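Local coordinates for protein ammonium transporter (Kuenenia stuttgartiensis, PDB 6EU6) that probably senses ammonium and passes the signal across the membrane, as the ammonium-transporter-family part of a sensor histidine kinase, at residues 8-13 against 90-95; 113-118 against 183-188; 133-138 against 368-373. One frame throughout, in Å; residues are numbered along the deposited sequence.

Overall arrangement
The three contacts lie along one bundle of membrane helices. Contacts 1 and 2 are on opposite sides of the chain's centre, with centres about 39 Å apart, yet both use helix 93-114: contact 1 near its first turn, contact 2 just past its last. Contact 3 lies deeper in the bundle, its centre about 13 Å from that of the chain. It pairs helix 121-144, next in the chain after 93-114, with helix 353-385. Contacts 2 and 3 touch directly, Ile-183 CD1 meeting Phe-372 CZ at 3.7 Å. Contact 2 also borders the bound nonyl maltoside detergent, while contact 1 lies at the trimer interface.

Contact 1 of 3, residues 8-13 against 90-95; sequences INHLWV and NTLSYS
In the membrane-helix bundle of the ammonium transporter fold, His-10 of helix 2-34 reaches Thr-91 and Leu-92 in the turn before helix 93-114, and Ser-95 in its first turn. The chain enters that helix through a type I beta turn from Asn-90 to Ser-93. Asn-90 OD1 accepts a capping bond from Leu-92 N at 2.8 Å.

The CG of His-10 is anti to its own carbonyl carbon (chi1 -79°), which sends the ring across to the other segment. The two ring nitrogens have different partners there. ND1 makes a short, nearly straight hydrogen bond of 2.7 Å with Ser-95 OG, which lies in the ring plane. NE2 gives only a weak, bent bond to Thr-91 O at 3.1 Å. Together they limit rotation of the ring. Leu-92 slides past His-10 in the opposite direction and sets a methyl on one face. Its CD2 is 3.8 Å from the ring centroid, only 4° off the ring normal, a CH-pi contact.

Asn-9 CB lies 4.1 Å from Leu-92 CD2. The amide oxygen of Asn-9 is engaged by Gln-5 NE2 and Val-231 N of the same chain. The contact lies at the trimer interface. Ile-8 packs on Ile-8 of both neighbouring subunits, and Ser-95 packs on Gly-236 of the second subunit.

One turn after His-10, Val-13 divides its two methyls. CG1 lies 3.8 Å from Ser-95 O, and CG2 meets Leu-92 CD1 tip to tip at 3.6 Å.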
loop_
_atom_site.group_PDB
_atom_site.type_symbol
_atom_site.label_atom_id
_atom_site.label_comp_id
_atom_site.label_asym_id
_atom_site.label_seq_id
_atom_site.Cartn_x
_atom_site.Cartn_y
_atom_site.Cartn_z
ATOM N N ILE A 8 -8.615 8.421 -19.875
ATOM C CA ILE A 8 -9.176 8.045 -18.564
ATOM C C ILE A 8 -9.081 6.504 -18.409
ATOM O O ILE A 8 -8.875 6.009 -17.312
ATOM C CB ILE A 8 -10.637 8.489 -18.578
ATOM C CG1 ILE A 8 -10.683 9.998 -18.426
ATOM C CG2 ILE A 8 -11.461 7.842 -17.528
ATOM C CD1 ILE A 8 -12.066 10.564 -18.735
ATOM N N ASN A 9 -9.274 5.783 -19.511
ATOM C CA ASN A 9 -9.323 4.342 -19.497
ATOM C C ASN A 9 -7.924 3.789 -19.259
ATOM O O ASN A 9 -7.740 2.852 -18.461
ATOM C CB ASN A 9 -9.877 3.793 -20.800
ATOM C CG ASN A 9 -11.349 3.956 -20.926
ATOM O OD1 ASN A 9 -12.091 4.329 -20.031
ATOM N ND2 ASN A 9 -11.803 3.711 -22.107
ATOM N N HIS A 10 -6.928 4.405 -19.874
ATOM C CA HIS A 10 -5.526 4.130 -19.541
ATOM C C HIS A 10 -5.193 4.371 -18.091
ATOM O O HIS A 10 -4.589 3.547 -17.450
ATOM C CB HIS A 10 -4.549 4.966 -20.375
ATOM C CG HIS A 10 -4.330 4.451 -21.750
ATOM N ND1 HIS A 10 -3.457 3.434 -22.024
ATOM C CD2 HIS A 10 -4.788 4.874 -22.947
ATOM C CE1 HIS A 10 -3.436 3.198 -23.315
ATOM N NE2 HIS A 10 -4.244 4.045 -23.894
ATOM N N LEU A 11 -5.593 5.519 -17.583
ATOM C CA LEU A 11 -5.318 5.865 -16.234
ATOM C C LEU A 11 -5.848 4.789 -15.283
ATOM O O LEU A 11 -5.119 4.364 -14.356
ATOM C CB LEU A 11 -5.914 7.221 -15.911
ATOM C CG LEU A 11 -5.787 7.732 -14.468
ATOM C CD1 LEU A 11 -4.339 7.705 -14.007
ATOM C CD2 LEU A 11 -6.376 9.146 -14.387
ATOM N N TRP A 12 -7.116 4.375 -15.479
ATOM C CA TRP A 12 -7.704 3.425 -14.538
ATOM C C TRP A 12 -7.015 2.051 -14.671
ATOM O O TRP A 12 -6.588 1.446 -13.667
ATOM C CB TRP A 12 -9.190 3.315 -14.699
ATOM C CG TRP A 12 -9.828 2.178 -13.888
ATOM C CD1 TRP A 12 -10.709 1.240 -14.349
ATOM C CD2 TRP A 12 -9.623 1.873 -12.495
ATOM N NE1 TRP A 12 -11.057 0.386 -13.364
ATOM C CE2 TRP A 12 -10.430 0.755 -12.201
ATOM C CE3 TRP A 12 -8.813 2.437 -11.461
ATOM C CZ2 TRP A 12 -10.465 0.161 -10.921
ATOM C CZ3 TRP A 12 -8.835 1.844 -10.177
ATOM C CH2 TRP A 12 -9.683 0.710 -9.925
ATOM N N VAL A 13 -6.838 1.568 -15.905
ATOM C CA VAL A 13 -6.266 0.252 -16.100
ATOM C C VAL A 13 -4.874 0.205 -15.493
ATOM O O VAL A 13 -4.488 -0.780 -14.884
ATOM C CB VAL A 13 -6.324 -0.154 -17.578
ATOM C CG1 VAL A 13 -5.530 -1.410 -17.846
ATOM C CG2 VAL A 13 -7.794 -0.388 -17.967
ATOM N N ASN A 90 -6.383 -1.703 -30.827
ATOM C CA ASN A 90 -6.887 -1.873 -29.493
ATOM C C ASN A 90 -6.296 -0.728 -28.760
ATOM O O ASN A 90 -5.098 -0.574 -28.605
ATOM C CB ASN A 90 -6.412 -3.106 -28.807
ATOM C CG ASN A 90 -6.835 -3.113 -27.366
ATOM O OD1 ASN A 90 -6.338 -2.339 -26.564
ATOM N ND2 ASN A 90 -7.798 -3.939 -27.045
ATOM N N THR A 91 -7.195 0.072 -28.314
ATOM C CA THR A 91 -6.881 1.280 -27.665
ATOM C C THR A 91 -5.987 1.315 -26.410
ATOM O O THR A 91 -5.352 2.315 -26.191
ATOM C CB THR A 91 -8.233 1.959 -27.449
ATOM O OG1 THR A 91 -8.494 2.782 -28.581
ATOM C CG2 THR A 91 -8.276 2.735 -26.196
ATOM N N LEU A 92 -5.902 0.244 -25.631
ATOM C CA LEU A 92 -5.153 0.278 -24.378
ATOM C C LEU A 92 -3.681 -0.093 -24.358
ATOM O O LEU A 92 -3.016 0.072 -23.380
ATOM C CB LEU A 92 -5.885 -0.519 -23.328
ATOM C CG LEU A 92 -7.162 0.125 -22.855
ATOM C CD1 LEU A 92 -7.651 -0.495 -21.594
ATOM C CD2 LEU A 92 -6.951 1.595 -22.662
ATOM N N SER A 93 -3.205 -0.599 -25.466
ATOM C CA SER A 93 -1.817 -0.991 -25.679
ATOM C C SER A 93 -0.959 -1.418 -24.477
ATOM O O SER A 93 -1.194 -2.427 -23.907
ATOM C CB SER A 93 -1.108 0.050 -26.540
ATOM O OG SER A 93 -0.939 1.262 -25.888
ATOM N N TYR A 94 0.002 -0.603 -24.101
ATOM C CA TYR A 94 0.881 -0.926 -23.000
ATOM C C TYR A 94 0.179 -1.096 -21.665
ATOM O O TYR A 94 0.584 -1.903 -20.900
ATOM C CB TYR A 94 1.980 0.099 -22.873
ATOM C CG TYR A 94 2.802 0.177 -24.093
ATOM C CD1 TYR A 94 3.710 -0.791 -24.375
ATOM C CD2 TYR A 94 2.617 1.180 -24.994
ATOM C CE1 TYR A 94 4.453 -0.742 -25.511
ATOM C CE2 TYR A 94 3.359 1.244 -26.131
ATOM C CZ TYR A 94 4.265 0.272 -26.381
ATOM O OH TYR A 94 4.998 0.328 -27.503
ATOM N N SER A 95 -0.856 -0.319 -21.423
ATOM C CA SER A 95 -1.604 -0.410 -20.192
ATOM C C SER A 95 -2.232 -1.792 -20.072
ATOM O O SER A 95 -2.122 -2.424 -19.077
ATOM C CB SER A 95 -2.621 0.708 -20.132
ATOM O OG SER A 95 -1.960 1.929 -20.300
#

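Contact 2 of 3, residues 113-118 against 183-188; sequences GAIAER and IMVGPR. With ZDM (nonyl 4-O-alpha-D-glucopyranosyl-beta-D-glucopyranoside), chain D.
Arg-118 grips a single backbone oxygen, Gly-186 O, with two nitrogens side-on. NE donates to Gly-186 O at 2.9 Å, nearly along the C=O axis. NH2 donates to the same oxygen, Gly-186 O, at 3.0 Å from above the carbonyl plane. The oxygen lies close to the guanidinium plane. Gly-186 is where the chain leaves helix 167-185, and its positive phi (93°) breaks the helical course.

Arg-118 CG sits between the backbone N and the carbonyl carbon (chi1 82°), and the chain bends at chi2, which brings the guanidinium back over its own segment. NH1 donates to Ala-116 O at 3.1 Å, in the guanidinium plane, and to Ala-114 O at 3.0 Å, tilted from it. NH2 also bonds Asp-317 O. Five hydrogen bonds thus fix this buried group and tie two helix ends to a third part of the chain. Val-185 CG1 packs on the Arg-118 chain, 3.6 Å from NE.

A salt bridge runs alongside. Arg-188 NH1 meets Glu-117 OE2 at 2.9 Å on the anti side of the carboxylate, 29° out of its plane. Arg-188 NH2 has a second acid in Asp-317. Glu-117 OE1 is held by neutral donors, Gln-36 N and Asn-39 ND2.

The bound nonyl maltoside borders the 183-188 segment. Ile-183 CD1 is 3.6 Å from its tail carbon C22, and Pro-187 lies by its sugar. Around these ends of helices 93-114 and 167-185, Ile-183 and Met-184 lean on helix 353-385, and both arginines touch Glu-395 of helix 392-397.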
loop_
_atom_site.group_PDB
_atom_site.type_symbol
_atom_site.label_atom_id
_atom_site.label_comp_id
_atom_site.label_asym_id
_atom_site.label_seq_id
_atom_site.Cartn_x
_atom_site.Cartn_y
_atom_site.Cartn_z
ATOM N N GLY A 113 3.317 -20.897 -2.247
ATOM C CA GLY A 113 2.797 -21.215 -0.933
ATOM C C GLY A 113 2.395 -22.667 -0.793
ATOM O O GLY A 113 2.406 -23.211 0.307
ATOM N N ALA A 114 1.995 -23.285 -1.887
ATOM C CA ALA A 114 1.572 -24.695 -1.857
ATOM C C ALA A 114 2.771 -25.633 -1.632
ATOM O O ALA A 114 2.667 -26.644 -0.925
ATOM C CB ALA A 114 0.874 -25.021 -3.125
ATOM N N ILE A 115 3.938 -25.268 -2.155
ATOM C CA ILE A 115 5.149 -26.120 -1.940
ATOM C C ILE A 115 6.205 -25.544 -0.994
ATOM O O ILE A 115 7.353 -26.011 -0.908
ATOM C CB ILE A 115 5.760 -26.528 -3.277
ATOM C CG1 ILE A 115 6.202 -25.336 -4.060
ATOM C CG2 ILE A 115 4.720 -27.355 -4.060
ATOM C CD1 ILE A 115 6.983 -25.664 -5.329
ATOM N N ALA A 116 5.807 -24.540 -0.225
ATOM C CA ALA A 116 6.702 -23.950 0.734
ATOM C C ALA A 116 7.233 -24.954 1.772
ATOM O O ALA A 116 6.568 -25.975 2.125
ATOM C CB ALA A 116 6.013 -22.806 1.460
ATOM N N GLU A 117 8.413 -24.620 2.309
ATOM C CA GLU A 117 8.974 -25.326 3.498
ATOM C C GLU A 117 9.754 -26.607 3.190
ATOM O O GLU A 117 10.592 -26.967 3.997
ATOM C CB GLU A 117 7.928 -25.603 4.643
ATOM C CG GLU A 117 6.999 -24.406 4.906
ATOM C CD GLU A 117 6.782 -24.154 6.373
ATOM O OE1 GLU A 117 7.335 -23.204 6.948
ATOM O OE2 GLU A 117 6.044 -24.933 6.964
ATOM N N ARG A 118 9.556 -27.209 2.020
ATOM C CA ARG A 118 10.246 -28.470 1.728
ATOM C C ARG A 118 10.613 -28.686 0.279
ATOM O O ARG A 118 11.382 -29.585 -0.027
ATOM C CB ARG A 118 9.487 -29.653 2.300
ATOM C CG ARG A 118 8.308 -30.169 1.444
ATOM C CD ARG A 118 7.130 -29.199 1.393
ATOM N NE ARG A 118 5.915 -29.837 0.872
ATOM C CZ ARG A 118 4.750 -29.259 0.638
ATOM N NH1 ARG A 118 4.567 -27.980 0.957
ATOM N NH2 ARG A 118 3.753 -29.940 0.119
ATOM N N ILE A 183 1.707 -32.318 -4.690
ATOM C CA ILE A 183 1.650 -33.780 -4.766
ATOM C C ILE A 183 3.013 -34.363 -5.081
ATOM O O ILE A 183 3.479 -35.240 -4.408
ATOM C CB ILE A 183 0.637 -34.272 -5.825
ATOM C CG1 ILE A 183 -0.760 -34.137 -5.253
ATOM C CG2 ILE A 183 0.796 -35.780 -6.111
ATOM C CD1 ILE A 183 -1.862 -34.321 -6.289
ATOM N N MET A 184 3.657 -33.861 -6.107
ATOM C CA MET A 184 4.938 -34.362 -6.510
ATOM C C MET A 184 6.018 -34.044 -5.505
ATOM O O MET A 184 6.953 -34.822 -5.366
ATOM C CB MET A 184 5.238 -33.802 -7.902
ATOM C CG MET A 184 4.272 -34.324 -8.967
ATOM S SD MET A 184 4.409 -36.161 -9.037
ATOM C CE MET A 184 6.126 -36.245 -9.444
ATOM N N VAL A 185 5.947 -32.919 -4.789
ATOM C CA VAL A 185 6.949 -32.636 -3.735
ATOM C C VAL A 185 6.736 -33.554 -2.482
ATOM O O VAL A 185 7.675 -33.988 -1.807
ATOM C CB VAL A 185 6.873 -31.142 -3.348
ATOM C CG1 VAL A 185 7.639 -30.870 -2.076
ATOM C CG2 VAL A 185 7.354 -30.267 -4.485
ATOM N N GLY A 186 5.482 -33.773 -2.154
ATOM C CA GLY A 186 5.094 -34.573 -1.031
ATOM C C GLY A 186 4.897 -33.713 0.189
ATOM O O GLY A 186 5.282 -32.543 0.209
ATOM N N PRO A 187 4.350 -34.299 1.240
ATOM C CA PRO A 187 4.095 -33.504 2.456
ATOM C C PRO A 187 5.307 -33.111 3.239
ATOM O O PRO A 187 6.405 -33.667 3.098
ATOM C CB PRO A 187 3.213 -34.430 3.333
ATOM C CG PRO A 187 2.933 -35.652 2.467
ATOM C CD PRO A 187 3.994 -35.711 1.412
ATOM N N ARG A 188 5.128 -32.115 4.073
ATOM C CA ARG A 188 6.205 -31.757 4.965
ATOM C C ARG A 188 6.457 -32.980 5.891
ATOM O O ARG A 188 5.521 -33.707 6.277
ATOM C CB ARG A 188 5.831 -30.488 5.770
ATOM C CG ARG A 188 5.772 -29.201 4.930
ATOM C CD ARG A 188 5.253 -28.022 5.713
ATOM N NE ARG A 188 3.791 -28.173 5.849
ATOM C CZ ARG A 188 2.984 -27.292 6.437
ATOM N NH1 ARG A 188 3.438 -26.115 6.886
ATOM N NH2 ARG A 188 1.719 -27.543 6.450
HETATM C C1 ZDM D . -2.436 -40.055 -1.215
HETATM O O1 ZDM D . 1.141 -40.314 3.401
HETATM C C2 ZDM D . -2.081 -40.560 0.201
HETATM O O2 ZDM D . -0.541 -40.725 6.691
HETATM C C3 ZDM D . -0.819 -40.014 0.935
HETATM O O3 ZDM D . -1.296 -43.098 2.617
HETATM C C4 ZDM D . -0.117 -38.900 0.144
HETATM O O4 ZDM D . -2.044 -42.364 5.201
HETATM C C5 ZDM D . -0.307 -42.418 3.405
HETATM O O5 ZDM D . -0.115 -39.263 -1.222
HETATM C C6 ZDM D . -1.314 -39.293 -1.986
HETATM O O6 ZDM D . 2.910 -38.783 4.882
HETATM C C7 ZDM D . -0.984 -41.661 4.541
HETATM O O7 ZDM D . 0.116 -41.067 1.260
HETATM C C8 ZDM D . 0.095 -41.220 5.502
HETATM C C9 ZDM D . 0.937 -40.134 4.807
HETATM C C10 ZDM D . 0.341 -41.271 2.655
HETATM C C11 ZDM D . 2.345 -40.008 5.376
HETATM O O16 ZDM D . -1.425 -37.962 -2.549
HETATM C C18 ZDM D . -2.617 -37.346 -3.037
HETATM C C19 ZDM D . -3.286 -38.104 -4.164
HETATM C C22 ZDM D . -3.831 -37.189 -5.249
HETATM C C25 ZDM D . -5.345 -37.182 -5.318
HETATM C C28 ZDM D . -5.914 -36.095 -6.241
HETATM C C31 ZDM D . -6.089 -36.558 -7.678
HETATM C C34 ZDM D . -7.165 -35.785 -8.407
HETATM O O49 ZDM D . -3.742 -39.450 -1.143
HETATM O O55 ZDM D . -1.981 -41.964 0.043
HETATM C C57 ZDM D . 1.353 -38.717 0.549
HETATM O O61 ZDM D . 1.405 -38.277 1.907
#

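Contact 3 of 3, residues 133-138 against 368-373; sequences AIIYPI and FSWSFG
Trp-370 carries this contact and reaches from helix 353-385 to Ile-134, Ile-135 and Ile-138 of helix 121-144. Its CB points toward the partner helix. CG is anti to the backbone N (chi1 177°), which carries the indole across to helix 121-144.

CD1 comes first. Trp-370 CD1 lies 3.6 Å from Ile-135 O and close to Ile-135 CG2. NE1 follows. It donates to Ile-135 O at 2.9 Å, with an N-H...O angle of 156°. The oxygen lies in the indole plane, and the donor lies in the carbonyl plane, on a lone pair. The bond is made at the ring edge and fixes the position of NE1. It also meets the polar need of the indole N-H by way of a backbone carbonyl.

The two helices run antiparallel, 164° between their directions, with segment axes 9.9 Å apart. They belong to the all-helical membrane bundle of the ammonium transporter family. Each has a wider pi-type turn here, at 133-135 and at 368-372. The first is also kinked at Pro-137, whose N makes no bond to the turn before.

Past NE1, the six-membered ring makes apolar contacts. CZ2 lies 3.5 Å from Ile-138 CG2, with Ile-138 CB close behind, and the two side chains cross at about a right angle. Trp-370 CH2 is 4.0 Å from Ile-138 CG2. Ile-134 CG2 stands further off, 4.5 Å from Trp-370 CZ2. Trp-142 and Phe-139, later on helix 121-144, also touch the indole.

Beside the tryptophan, Ser-371 OG bonds Ile-173 O of helix 167-185. The same Ser-371 OG lies 3.6 Å from Ile-135 CG2, the methyl that also touches the indole CD1.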
loop_
_atom_site.group_PDB
_atom_site.type_symbol
_atom_site.label_atom_id
_atom_site.label_comp_id
_atom_site.label_asym_id
_atom_site.label_seq_id
_atom_site.Cartn_x
_atom_site.Cartn_y
_atom_site.Cartn_z
ATOM N N ALA A 133 4.907 -19.432 -19.365
ATOM C CA ALA A 133 5.246 -19.642 -20.796
ATOM C C ALA A 133 4.241 -20.522 -21.521
ATOM O O ALA A 133 4.021 -20.282 -22.676
ATOM C CB ALA A 133 6.668 -20.244 -20.936
ATOM N N ILE A 134 3.602 -21.460 -20.821
ATOM C CA ILE A 134 2.774 -22.543 -21.411
ATOM C C ILE A 134 1.364 -22.650 -20.846
ATOM O O ILE A 134 0.381 -22.295 -21.513
ATOM C CB ILE A 134 3.527 -23.897 -21.324
ATOM C CG1 ILE A 134 4.712 -23.805 -22.313
ATOM C CG2 ILE A 134 2.639 -25.047 -21.801
ATOM C CD1 ILE A 134 5.871 -24.550 -21.869
ATOM N N ILE A 135 1.263 -23.094 -19.618
ATOM C CA ILE A 135 -0.062 -23.421 -19.033
ATOM C C ILE A 135 -0.966 -22.205 -19.028
ATOM O O ILE A 135 -2.077 -22.228 -19.601
ATOM C CB ILE A 135 0.062 -24.033 -17.616
ATOM C CG1 ILE A 135 0.880 -25.329 -17.677
ATOM C CG2 ILE A 135 -1.286 -24.247 -16.969
ATOM C CD1 ILE A 135 1.101 -25.942 -16.323
ATOM N N TYR A 136 -0.493 -21.119 -18.380
ATOM C CA TYR A 136 -1.384 -19.941 -18.196
ATOM C C TYR A 136 -1.779 -19.246 -19.503
ATOM O O TYR A 136 -2.983 -18.989 -19.747
ATOM C CB TYR A 136 -0.743 -18.954 -17.166
ATOM C CG TYR A 136 -1.482 -17.702 -17.043
ATOM C CD1 TYR A 136 -2.647 -17.647 -16.320
ATOM C CD2 TYR A 136 -1.067 -16.568 -17.737
ATOM C CE1 TYR A 136 -3.382 -16.484 -16.257
ATOM C CE2 TYR A 136 -1.807 -15.374 -17.709
ATOM C CZ TYR A 136 -2.966 -15.328 -16.932
ATOM O OH TYR A 136 -3.700 -14.144 -16.826
ATOM N N PRO A 137 -0.802 -18.851 -20.318
ATOM C CA PRO A 137 -1.219 -18.093 -21.468
ATOM C C PRO A 137 -2.005 -18.916 -22.569
ATOM O O PRO A 137 -2.824 -18.352 -23.261
ATOM C CB PRO A 137 0.110 -17.581 -22.067
ATOM C CG PRO A 137 1.112 -18.615 -21.673
ATOM C CD PRO A 137 0.639 -19.151 -20.315
ATOM N N ILE A 138 -1.773 -20.212 -22.678
ATOM C CA ILE A 138 -2.541 -21.007 -23.661
ATOM C C ILE A 138 -3.996 -21.189 -23.219
ATOM O O ILE A 138 -4.908 -20.879 -23.972
ATOM C CB ILE A 138 -1.852 -22.360 -23.948
ATOM C CG1 ILE A 138 -0.567 -22.093 -24.712
ATOM C CG2 ILE A 138 -2.789 -23.269 -24.756
ATOM C CD1 ILE A 138 0.423 -23.250 -24.754
ATOM N N PHE A 368 -8.786 -27.682 -15.149
ATOM C CA PHE A 368 -8.207 -28.712 -14.304
ATOM C C PHE A 368 -7.379 -29.638 -15.115
ATOM O O PHE A 368 -6.250 -29.921 -14.765
ATOM C CB PHE A 368 -9.301 -29.458 -13.482
ATOM C CG PHE A 368 -8.756 -30.498 -12.591
ATOM C CD1 PHE A 368 -8.347 -30.186 -11.313
ATOM C CD2 PHE A 368 -8.560 -31.803 -13.057
ATOM C CE1 PHE A 368 -7.787 -31.130 -10.476
ATOM C CE2 PHE A 368 -8.003 -32.755 -12.211
ATOM C CZ PHE A 368 -7.622 -32.431 -10.921
ATOM N N SER A 369 -7.935 -30.182 -16.185
ATOM C CA SER A 369 -7.205 -31.230 -16.921
ATOM C C SER A 369 -5.916 -30.698 -17.497
ATOM O O SER A 369 -4.882 -31.406 -17.507
ATOM C CB SER A 369 -8.066 -31.802 -18.075
ATOM O OG SER A 369 -9.297 -32.328 -17.554
ATOM N N TRP A 370 -5.988 -29.489 -18.065
ATOM C CA TRP A 370 -4.818 -28.860 -18.634
ATOM C C TRP A 370 -3.727 -28.534 -17.569
ATOM O O TRP A 370 -2.580 -28.921 -17.724
ATOM C CB TRP A 370 -5.287 -27.600 -19.347
ATOM C CG TRP A 370 -4.194 -26.698 -19.999
ATOM C CD1 TRP A 370 -3.828 -25.398 -19.595
ATOM C CD2 TRP A 370 -3.453 -26.963 -21.176
ATOM N NE1 TRP A 370 -2.870 -24.891 -20.459
ATOM C CE2 TRP A 370 -2.600 -25.838 -21.414
ATOM C CE3 TRP A 370 -3.345 -28.073 -22.021
ATOM C CZ2 TRP A 370 -1.732 -25.779 -22.515
ATOM C CZ3 TRP A 370 -2.471 -27.998 -23.127
ATOM C CH2 TRP A 370 -1.673 -26.863 -23.350
ATOM N N SER A 371 -4.097 -27.790 -16.507
ATOM C CA SER A 371 -3.137 -27.299 -15.551
ATOM C C SER A 371 -2.685 -28.365 -14.568
ATOM O O SER A 371 -1.482 -28.547 -14.369
ATOM C CB SER A 371 -3.654 -25.979 -14.848
ATOM O OG SER A 371 -2.685 -25.558 -13.915
ATOM N N PHE A 372 -3.597 -29.147 -13.993
ATOM C CA PHE A 372 -3.140 -30.267 -13.171
ATOM C C PHE A 372 -2.396 -31.297 -14.041
ATOM O O PHE A 372 -1.361 -31.785 -13.661
ATOM C CB PHE A 372 -4.318 -30.898 -12.487
ATOM C CG PHE A 372 -3.937 -31.954 -11.539
ATOM C CD1 PHE A 372 -3.386 -31.624 -10.294
ATOM C CD2 PHE A 372 -4.127 -33.304 -11.875
ATOM C CE1 PHE A 372 -2.952 -32.606 -9.434
ATOM C CE2 PHE A 372 -3.710 -34.293 -11.004
ATOM C CZ PHE A 372 -3.150 -33.944 -9.771
ATOM N N GLY A 373 -2.935 -31.682 -15.190
ATOM C CA GLY A 373 -2.262 -32.706 -15.987
ATOM C C GLY A 373 -0.894 -32.316 -16.529
ATOM O O GLY A 373 0.082 -33.059 -16.405
#